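Local coordinates for protein fructose 1-phosphate kinase (Staphylococcus aureus, PDB 2JG5) that probably uses ATP to phosphorylate fructose 1-phosphate to fructose 1,6-bisphosphate, as a carbohydrate kinase of the PfkB family, at residues S43-L46 with K47-V51; S134-S137 with S138-S141; K92-T95 with G96-E100; V160-E163 with K164-E168. All coordinates share one frame; numbering follows the deposited sequence.

Interaction 1 (S43-L46 with K47-V51); sequences SRVL and KTLDV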
loop_
_atom_site.group_PDB
_atom_site.type_symbol
_atom_site.label_atom_id
_atom_site.label_comp_id
_atom_site.label_asym_id
_atom_site.label_seq_id
_atom_site.Cartn_x
_atom_site.Cartn_y
_atom_site.Cartn_z
ATOM N N SER A 43 9.084 -3.525 -20.432
ATOM C CA SER A 43 10.253 -4.285 -19.966
ATOM C C SER A 43 9.871 -5.732 -19.626
ATOM O O SER A 43 10.635 -6.662 -19.916
ATOM C CB SER A 43 10.926 -3.613 -18.768
ATOM O OG SER A 43 11.633 -2.460 -19.179
ATOM N N ARG A 44 8.687 -5.902 -19.031
ATOM C CA ARG A 44 8.195 -7.224 -18.641
ATOM C C ARG A 44 7.954 -8.110 -19.867
ATOM O O ARG A 44 8.334 -9.289 -19.869
ATOM C CB ARG A 44 6.919 -7.129 -17.807
ATOM C CG ARG A 44 7.098 -6.723 -16.348
ATOM C CD ARG A 44 6.018 -7.399 -15.526
ATOM N NE ARG A 44 5.911 -6.934 -14.142
ATOM C CZ ARG A 44 6.194 -7.679 -13.067
ATOM N NH1 ARG A 44 6.614 -8.935 -13.214
ATOM N NH2 ARG A 44 6.052 -7.176 -11.840
ATOM N N VAL A 45 7.342 -7.548 -20.905
ATOM C CA VAL A 45 7.102 -8.311 -22.131
ATOM C C VAL A 45 8.400 -8.540 -22.917
ATOM O O VAL A 45 8.629 -9.638 -23.423
ATOM C CB VAL A 45 5.998 -7.695 -23.028
ATOM C CG1 VAL A 45 5.704 -8.605 -24.221
ATOM C CG2 VAL A 45 4.725 -7.475 -22.226
ATOM N N LEU A 46 9.255 -7.522 -22.992
ATOM C CA LEU A 46 10.550 -7.701 -23.649
ATOM C C LEU A 46 11.261 -8.866 -22.980
ATOM O O LEU A 46 11.821 -9.718 -23.665
ATOM C CB LEU A 46 11.413 -6.433 -23.607
ATOM C CG LEU A 46 11.086 -5.235 -24.513
ATOM C CD1 LEU A 46 11.929 -4.022 -24.127
ATOM C CD2 LEU A 46 11.250 -5.548 -26.017
ATOM N N LYS A 47 11.193 -8.919 -21.643
ATOM C CA LYS A 47 11.816 -10.005 -20.868
ATOM C C LYS A 47 11.280 -11.397 -21.196
ATOM O O LYS A 47 12.065 -12.328 -21.408
ATOM C CB LYS A 47 11.703 -9.749 -19.361
ATOM C CG LYS A 47 12.537 -10.704 -18.517
ATOM C CD LYS A 47 14.021 -10.559 -18.842
ATOM C CE LYS A 47 14.824 -11.778 -18.401
ATOM N NZ LYS A 47 16.278 -11.491 -18.541
ATOM N N THR A 48 9.951 -11.524 -21.210
ATOM C CA THR A 48 9.235 -12.722 -21.676
ATOM C C THR A 48 9.725 -13.162 -23.074
ATOM O O THR A 48 9.697 -14.342 -23.406
ATOM C CB THR A 48 7.695 -12.447 -21.704
ATOM O OG1 THR A 48 7.233 -12.094 -20.390
ATOM C CG2 THR A 48 6.917 -13.637 -22.178
ATOM N N LEU A 49 10.188 -12.201 -23.873
ATOM C CA LEU A 49 10.657 -12.461 -25.230
ATOM C C LEU A 49 12.162 -12.642 -25.297
ATOM O O LEU A 49 12.723 -12.811 -26.386
ATOM C CB LEU A 49 10.224 -11.335 -26.179
ATOM C CG LEU A 49 8.714 -11.140 -26.392
ATOM C CD1 LEU A 49 8.435 -9.774 -27.022
ATOM C CD2 LEU A 49 8.124 -12.266 -27.236
ATOM N N ASP A 50 12.810 -12.626 -24.134
ATOM C CA ASP A 50 14.265 -12.840 -24.026
ATOM C C ASP A 50 15.063 -11.625 -24.501
ATOM O O ASP A 50 16.115 -11.769 -25.125
ATOM C CB ASP A 50 14.719 -14.092 -24.808
ATOM C CG ASP A 50 14.245 -15.387 -24.181
ATOM O OD1 ASP A 50 14.267 -15.500 -22.935
ATOM O OD2 ASP A 50 13.871 -16.313 -24.937
ATOM N N VAL A 51 14.556 -10.433 -24.216
ATOM C CA VAL A 51 15.225 -9.222 -24.658
ATOM C C VAL A 51 15.450 -8.309 -23.477
ATOM O O VAL A 51 14.500 -7.937 -22.777
ATOM C CB VAL A 51 14.465 -8.500 -25.808
ATOM C CG1 VAL A 51 15.149 -7.188 -26.163
ATOM C CG2 VAL A 51 14.393 -9.392 -27.059
HETATM O O HOH W 1 13.355 -6.489 -20.566
#
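Leu46 and Val51 meet where helix 38-48 ends, methyl against methyl, with CD2 of Leu46 4.2 Å from CG1 of Val51. The backbone explains the encounter. Asp50 leaves the helix with a positive phi of 74°, which turns the chain back so that Val51 N donates to Leu46 O over 2.9 Å, while Asp50 N bonds Lys47 O at 2.8 Å. The two bonds and the positive phi make a Schellman motif, and the apolar contact accompanies it. Leu46 O also accepts from Leu49 N at 3.0 Å; the two donors stand well out of the carbonyl plane, one on either face. Lys47 keeps the helical bond to Ser43 O, and its CB lies 3.3 Å from that oxygen. One water bridges Ser43 O to Val51 O, donating to both. One residue before Leu46, Val45 lies alongside Leu49, CG1 to CD1 at 4.1 Å, and both pack on helix 247-260. At Arg44 O, the OG1 of Thr48 adds a second donor to the helical bond from Thr48 N. The geometry of Asp50 N is too poor for the helical bond to Leu46 O, which Leu49 N and Val51 N satisfy instead.

Interaction 2 (S134-S137 with S138-S141); sequences SVPS and SIPS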
loop_
_atom_site.group_PDB
_atom_site.type_symbol
_atom_site.label_atom_id
_atom_site.label_comp_id
_atom_site.label_asym_id
_atom_site.label_seq_id
_atom_site.Cartn_x
_atom_site.Cartn_y
_atom_site.Cartn_z
ATOM N N SER A 134 1.441 8.502 -18.965
ATOM C CA SER A 134 0.951 9.832 -18.677
ATOM C C SER A 134 2.045 10.596 -17.944
ATOM O O SER A 134 2.836 10.012 -17.195
ATOM C CB SER A 134 -0.320 9.765 -17.826
ATOM O OG SER A 134 -1.380 9.135 -18.548
ATOM N N VAL A 135 2.093 11.902 -18.181
ATOM C CA VAL A 135 3.071 12.756 -17.543
ATOM C C VAL A 135 2.536 13.278 -16.202
ATOM O O VAL A 135 1.531 13.978 -16.177
ATOM C CB VAL A 135 3.439 13.927 -18.479
ATOM C CG1 VAL A 135 4.371 14.904 -17.788
ATOM C CG2 VAL A 135 4.061 13.392 -19.774
ATOM N N PRO A 136 3.216 12.937 -15.085
ATOM C CA PRO A 136 2.878 13.473 -13.763
ATOM C C PRO A 136 2.975 14.996 -13.717
ATOM O O PRO A 136 3.816 15.599 -14.402
ATOM C CB PRO A 136 3.925 12.842 -12.833
ATOM C CG PRO A 136 4.994 12.334 -13.722
ATOM C CD PRO A 136 4.362 12.013 -15.021
ATOM N N SER A 137 2.103 15.602 -12.917
ATOM C CA SER A 137 1.937 17.056 -12.868
ATOM C C SER A 137 3.202 17.799 -12.459
ATOM O O SER A 137 3.389 18.946 -12.851
ATOM C CB SER A 137 0.822 17.412 -11.892
ATOM O OG SER A 137 1.028 16.777 -10.644
ATOM N N SER A 138 4.055 17.141 -11.672
ATOM C CA SER A 138 5.264 17.760 -11.125
ATOM C C SER A 138 6.464 17.790 -12.086
ATOM O O SER A 138 7.453 18.476 -11.814
ATOM C CB SER A 138 5.658 17.108 -9.790
ATOM O OG SER A 138 5.909 15.728 -9.951
ATOM N N ILE A 139 6.382 17.067 -13.205
ATOM C CA ILE A 139 7.428 17.151 -14.230
ATOM C C ILE A 139 6.994 18.013 -15.434
ATOM O O ILE A 139 5.811 18.308 -15.580
ATOM C CB ILE A 139 7.983 15.742 -14.650
ATOM C CG1 ILE A 139 6.985 14.966 -15.517
ATOM C CG2 ILE A 139 8.425 14.956 -13.417
ATOM C CD1 ILE A 139 7.624 13.838 -16.313
ATOM N N PRO A 140 7.952 18.437 -16.285
ATOM C CA PRO A 140 7.623 19.349 -17.380
ATOM C C PRO A 140 6.556 18.759 -18.278
ATOM O O PRO A 140 6.665 17.603 -18.681
ATOM C CB PRO A 140 8.935 19.456 -18.154
ATOM C CG PRO A 140 9.974 19.147 -17.178
ATOM C CD PRO A 140 9.384 18.091 -16.290
ATOM N N SER A 141 5.517 19.522 -18.590
ATOM C CA SER A 141 4.443 18.944 -19.400
ATOM C C SER A 141 4.946 18.581 -20.802
ATOM O O SER A 141 4.347 17.742 -21.481
ATOM C CB SER A 141 3.184 19.823 -19.418
ATOM O OG SER A 141 3.457 21.155 -19.819
#
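The puckered pyrrolidine ring of Pro136 turns its CG-CD side to Ile139, CG lying 3.8 Å from Ile139 CG1 and CD 4.0 Å from Ile139 CD1. Phe7 touches both residues. The planar group here is the Pro136 carbonyl: Ile139 N stands above its plane, 51° out of it, and donates to Pro136 O over 3.2 Å. With that bond the chain from Pro136 to Ile139 makes a type I beta turn, and Ser137 and Ser138 occupy its two central positions.

The turn places Ile139 where its side chain can fold back. Its CG1 sits between its own backbone N and carbonyl carbon (chi1 73°), a rotation that carries CG1 to 3.4 Å from Pro136 O, and the extended chi2 (161°) takes CD1 on to Val135 CG1. There the packing is tight: Val135 CG1 comes within 3.5 Å of Ile139 CG1, closer than usual for two carbons, and the two side chains cross obliquely. The same Val135 methyl lies 3.7 Å from Pro140 O, so it touches both the turn and the chain that leaves it. Ser138 OG reaches outside the turn to bond the backbone N of Ile108.

In the fold this is the surface loop that follows strand 128-132 of the parallel sheet and leads into helix 143-154. It touches that helix through Val135, on Tyr144, and Pro140, on Gln146, and it meets helix 110-120 through Ile139 and Pro140, both on Phe113.

Interaction 3 (K92-T95 with G96-E100); sequences KLKT and GQETE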
loop_
_atom_site.group_PDB
_atom_site.type_symbol
_atom_site.label_atom_id
_atom_site.label_comp_id
_atom_site.label_asym_id
_atom_site.label_seq_id
_atom_site.Cartn_x
_atom_site.Cartn_y
_atom_site.Cartn_z
ATOM N N LYS A 92 -6.640 -1.980 -7.507
ATOM C CA LYS A 92 -7.507 -2.677 -8.451
ATOM C C LYS A 92 -8.442 -3.585 -7.662
ATOM O O LYS A 92 -7.992 -4.573 -7.077
ATOM C CB LYS A 92 -6.675 -3.522 -9.437
ATOM C CG LYS A 92 -5.352 -2.883 -9.917
ATOM C CD LYS A 92 -5.590 -1.652 -10.784
ATOM C CE LYS A 92 -4.343 -0.758 -10.882
ATOM N NZ LYS A 92 -4.503 0.358 -11.883
ATOM N N LEU A 93 -9.729 -3.244 -7.630
ATOM C CA LEU A 93 -10.725 -4.030 -6.889
ATOM C C LEU A 93 -11.417 -5.053 -7.777
ATOM O O LEU A 93 -12.217 -4.710 -8.664
ATOM C CB LEU A 93 -11.769 -3.134 -6.217
ATOM C CG LEU A 93 -11.302 -2.077 -5.217
ATOM C CD1 LEU A 93 -12.494 -1.300 -4.700
ATOM C CD2 LEU A 93 -10.517 -2.700 -4.063
ATOM N N LYS A 94 -11.107 -6.316 -7.531
ATOM C CA LYS A 94 -11.683 -7.386 -8.320
ATOM C C LYS A 94 -12.813 -8.079 -7.561
ATOM O O LYS A 94 -12.568 -8.939 -6.711
ATOM C CB LYS A 94 -10.598 -8.368 -8.776
ATOM C CG LYS A 94 -9.461 -7.716 -9.588
ATOM C CD LYS A 94 -8.465 -8.740 -10.117
ATOM C CE LYS A 94 -9.056 -9.596 -11.235
ATOM N NZ LYS A 94 -8.319 -10.894 -11.401
ATOM N N THR A 95 -14.044 -7.657 -7.855
ATOM C CA THR A 95 -15.262 -8.341 -7.417
ATOM C C THR A 95 -15.814 -9.071 -8.634
ATOM O O THR A 95 -15.081 -9.793 -9.308
ATOM C CB THR A 95 -16.330 -7.352 -6.887
ATOM O OG1 THR A 95 -15.743 -6.478 -5.919
ATOM C CG2 THR A 95 -17.516 -8.105 -6.245
ATOM N N GLY A 96 -17.102 -8.888 -8.905
ATOM C CA GLY A 96 -17.677 -9.222 -10.203
ATOM C C GLY A 96 -17.335 -8.095 -11.164
ATOM O O GLY A 96 -17.191 -8.306 -12.366
ATOM N N GLN A 97 -17.207 -6.890 -10.623
ATOM C CA GLN A 97 -16.789 -5.733 -11.402
ATOM C C GLN A 97 -15.292 -5.459 -11.208
ATOM O O GLN A 97 -14.693 -5.895 -10.220
ATOM C CB GLN A 97 -17.627 -4.503 -11.025
ATOM C CG GLN A 97 -19.059 -4.506 -11.590
ATOM C CD GLN A 97 -20.086 -5.073 -10.627
ATOM O OE1 GLN A 97 -20.133 -4.695 -9.454
ATOM N NE2 GLN A 97 -20.931 -5.972 -11.125
ATOM N N GLU A 98 -14.693 -4.755 -12.165
ATOM C CA GLU A 98 -13.279 -4.381 -12.079
ATOM C C GLU A 98 -13.141 -2.864 -11.913
ATOM O O GLU A 98 -13.484 -2.081 -12.807
ATOM C CB GLU A 98 -12.498 -4.882 -13.297
ATOM C CG GLU A 98 -12.780 -6.340 -13.665
ATOM C CD GLU A 98 -11.728 -6.934 -14.588
ATOM O OE1 GLU A 98 -12.061 -7.204 -15.765
ATOM O OE2 GLU A 98 -10.574 -7.123 -14.136
ATOM N N THR A 99 -12.641 -2.464 -10.752
ATOM C CA THR A 99 -12.641 -1.071 -10.346
ATOM C C THR A 99 -11.217 -0.629 -10.048
ATOM O O THR A 99 -10.622 -1.096 -9.094
ATOM C CB THR A 99 -13.536 -0.886 -9.091
ATOM O OG1 THR A 99 -14.869 -1.328 -9.386
ATOM C CG2 THR A 99 -13.576 0.557 -8.652
ATOM N N GLU A 100 -10.677 0.266 -10.874
ATOM C CA GLU A 100 -9.342 0.803 -10.650
ATOM C C GLU A 100 -9.393 2.114 -9.872
ATOM O O GLU A 100 -10.267 2.949 -10.096
ATOM C CB GLU A 100 -8.615 1.025 -11.978
ATOM C CG GLU A 100 -8.256 -0.241 -12.753
ATOM C CD GLU A 100 -7.296 0.014 -13.922
ATOM O OE1 GLU A 100 -6.688 1.106 -13.991
ATOM O OE2 GLU A 100 -7.140 -0.895 -14.775
#
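A bend at chi2 (-67°) swings the otherwise extended end of Lys92 across its neighbour Glu100, whose chain runs straight beyond CG. The aliphatic parts pack, Lys92 CD lying 3.6 Å from Glu100 CG, and the charged ends close into a salt bridge with Lys92 NZ 3.1 Å from Glu100 OE1. As a hydrogen bond this is weak; Lys92 NZ has a second partner in Asn102 OD1. Lys94 and Glu98, on the same face of the sheet, lie side by side and point the same way, but Lys94 NZ stays 5.2 Å from Glu98 OE2.

Strands 88-94 and 98-102 form a beta hairpin, whose segments 92-94 and 98-100 run antiparallel, 166° between their N-to-C directions. Leu93 and Thr99 form a hydrogen-bonded pair, flanked by the non-hydrogen-bonded pairs Lys92-Glu100 and Lys94-Glu98. Leu93 N donates almost straight to Thr99 O at 2.7 Å (175° at the hydrogen), and Thr99 N returns a bond to Leu93 O at 3.1 Å. Nearer the turn, Thr95 N meets Gln97 O at 3.0 Å in the carbonyl plane. On the face that carries Leu93 and Thr99 their CB atoms stand 4.1 Å apart, and Phe20 packs on Leu93.

The hairpin belongs to a mixed sheet in which strand 10-16 flanks strand 88-94, consistent with the small beta-sheet lid through which many PfkB-family kinases dimerise. Glu100 pairs in parallel with a strand of the second subunit, Thr99 OG1 bonds the backbone N of Asp23 of that subunit, and Glu98 N bonds the carboxylate of the same residue.

Interaction 4 (V160-E163 with K164-E168); sequences VDAE and KELAE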
loop_
_atom_site.group_PDB
_atom_site.type_symbol
_atom_site.label_atom_id
_atom_site.label_comp_id
_atom_site.label_asym_id
_atom_site.label_seq_id
_atom_site.Cartn_x
_atom_site.Cartn_y
_atom_site.Cartn_z
ATOM N N VAL A 160 7.593 6.001 -28.793
ATOM C CA VAL A 160 6.631 6.668 -27.937
ATOM C C VAL A 160 5.265 5.992 -27.971
ATOM O O VAL A 160 4.716 5.707 -29.043
ATOM C CB VAL A 160 6.495 8.169 -28.310
ATOM C CG1 VAL A 160 5.310 8.817 -27.583
ATOM C CG2 VAL A 160 7.784 8.904 -28.009
ATOM N N ASP A 161 4.735 5.742 -26.778
ATOM C CA ASP A 161 3.357 5.315 -26.599
ATOM C C ASP A 161 2.708 6.238 -25.559
ATOM O O ASP A 161 2.857 6.048 -24.352
ATOM C CB ASP A 161 3.311 3.844 -26.187
ATOM C CG ASP A 161 1.903 3.323 -26.014
ATOM O OD1 ASP A 161 0.948 3.931 -26.545
ATOM O OD2 ASP A 161 1.751 2.281 -25.337
ATOM N N ALA A 162 2.003 7.254 -26.047
ATOM C CA ALA A 162 1.450 8.303 -25.188
ATOM C C ALA A 162 0.104 8.827 -25.709
ATOM O O ALA A 162 -0.356 8.407 -26.764
ATOM C CB ALA A 162 2.468 9.456 -25.045
ATOM N N GLU A 163 -0.520 9.735 -24.959
ATOM C CA GLU A 163 -1.732 10.427 -25.399
ATOM C C GLU A 163 -1.414 11.221 -26.662
ATOM O O GLU A 163 -0.246 11.575 -26.901
ATOM C CB GLU A 163 -2.235 11.385 -24.313
ATOM C CG GLU A 163 -2.626 10.735 -22.980
ATOM C CD GLU A 163 -2.520 11.713 -21.796
ATOM O OE1 GLU A 163 -1.712 11.459 -20.869
ATOM O OE2 GLU A 163 -3.236 12.746 -21.796
ATOM N N LYS A 164 -2.450 11.505 -27.454
ATOM C CA LYS A 164 -2.288 12.098 -28.791
ATOM C C LYS A 164 -1.344 13.306 -28.867
ATOM O O LYS A 164 -0.424 13.304 -29.694
ATOM C CB LYS A 164 -3.645 12.404 -29.453
ATOM C CG LYS A 164 -4.518 13.437 -28.736
ATOM C CD LYS A 164 -5.918 13.547 -29.359
ATOM C CE LYS A 164 -6.948 12.658 -28.646
ATOM N NZ LYS A 164 -7.307 13.166 -27.286
ATOM N N GLU A 165 -1.545 14.310 -28.010
ATOM C CA GLU A 165 -0.750 15.544 -28.096
ATOM C C GLU A 165 0.735 15.302 -27.802
ATOM O O GLU A 165 1.609 15.923 -28.427
ATOM C CB GLU A 165 -1.347 16.721 -27.267
ATOM C CG GLU A 165 -1.263 16.628 -25.720
ATOM C CD GLU A 165 -1.403 17.996 -24.990
ATOM O OE1 GLU A 165 -1.726 19.031 -25.634
ATOM O OE2 GLU A 165 -1.183 18.032 -23.753
ATOM N N LEU A 166 1.008 14.383 -26.879
ATOM C CA LEU A 166 2.378 14.047 -26.493
ATOM C C LEU A 166 3.095 13.240 -27.567
ATOM O O LEU A 166 4.298 13.435 -27.797
ATOM C CB LEU A 166 2.412 13.304 -25.153
ATOM C CG LEU A 166 1.667 13.946 -23.978
ATOM C CD1 LEU A 166 1.773 13.056 -22.747
ATOM C CD2 LEU A 166 2.168 15.352 -23.683
ATOM N N ALA A 167 2.352 12.338 -28.210
ATOM C CA ALA A 167 2.828 11.621 -29.386
ATOM C C ALA A 167 3.099 12.615 -30.507
ATOM O O ALA A 167 4.137 12.542 -31.172
ATOM C CB ALA A 167 1.816 10.583 -29.829
ATOM N N GLU A 168 2.168 13.553 -30.697
ATOM C CA GLU A 168 2.305 14.605 -31.707
ATOM C C GLU A 168 3.553 15.462 -31.506
ATOM O O GLU A 168 4.172 15.876 -32.480
ATOM C CB GLU A 168 1.054 15.493 -31.756
ATOM C CG GLU A 168 -0.136 14.868 -32.484
ATOM C CD GLU A 168 -1.311 15.826 -32.641
ATOM O OE1 GLU A 168 -1.905 16.232 -31.613
ATOM O OE2 GLU A 168 -1.643 16.168 -33.798
#
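Glu163 O accepts from Ala167 N at 3.0 Å, with 169° at the hydrogen and the donor nearly along the C=O axis, which sets Glu163 at the N-cap of helix 164-170. Leu166 N also reaches Glu163 O, at 3.1 Å, but only as a weak, bent bond. Among the side chains, Ala162 and Leu166 carry the apolar contact: their CB atoms lie 3.8 Å apart, the methyl of Ala162 facing the first turn of the helix. Leu166 CB also rests 3.6 Å from Glu163 O, and with CG anti to the carbonyl carbon (chi1 -52°) the branch leads on to Val135. Val160, on the strand, makes a looser approach, CG1 to Ala167 CA at 4.2 Å. Tyr144 of helix 143-154 packs on Val160, Ala162 and Leu166 alike. The link joins strand 157-161 to helix 164-170 within a beta-alpha-beta unit that closes with strand 177-178.

Glu163 extends beyond CG, and its OE1 makes a weak hydrogen bond with Ser134 OG. Its OE2 stays 6.0 Å from Glu165 OE2 and 6.8 Å from Lys164 NZ. At such separations the charges make no direct contact, and any repulsion or attraction among them at the helix start is probably weak.

In the fold
From the N terminus the four contacts follow in series as interaction 1, interaction 3, interaction 2 and interaction 4; none nests in or crosses another. Interaction 1 closes the end of helix 38-48. Interaction 3 closes the hairpin of the mixed sheet, about 12 Å from interaction 1 by nearest atoms, and carries that sheet to the second subunit. Residues 134-141 then turn the chain from strand 128-132 towards helix 143-154, and residues 160-168 turn it from the adjacent parallel strand, 157-161, into helix 164-170. Interactions 2 and 4 touch, Val135 CG2 lying 3.8 Å from Leu166 CD1, whereas interaction 1 lies on the opposite side of the chain's centre from both.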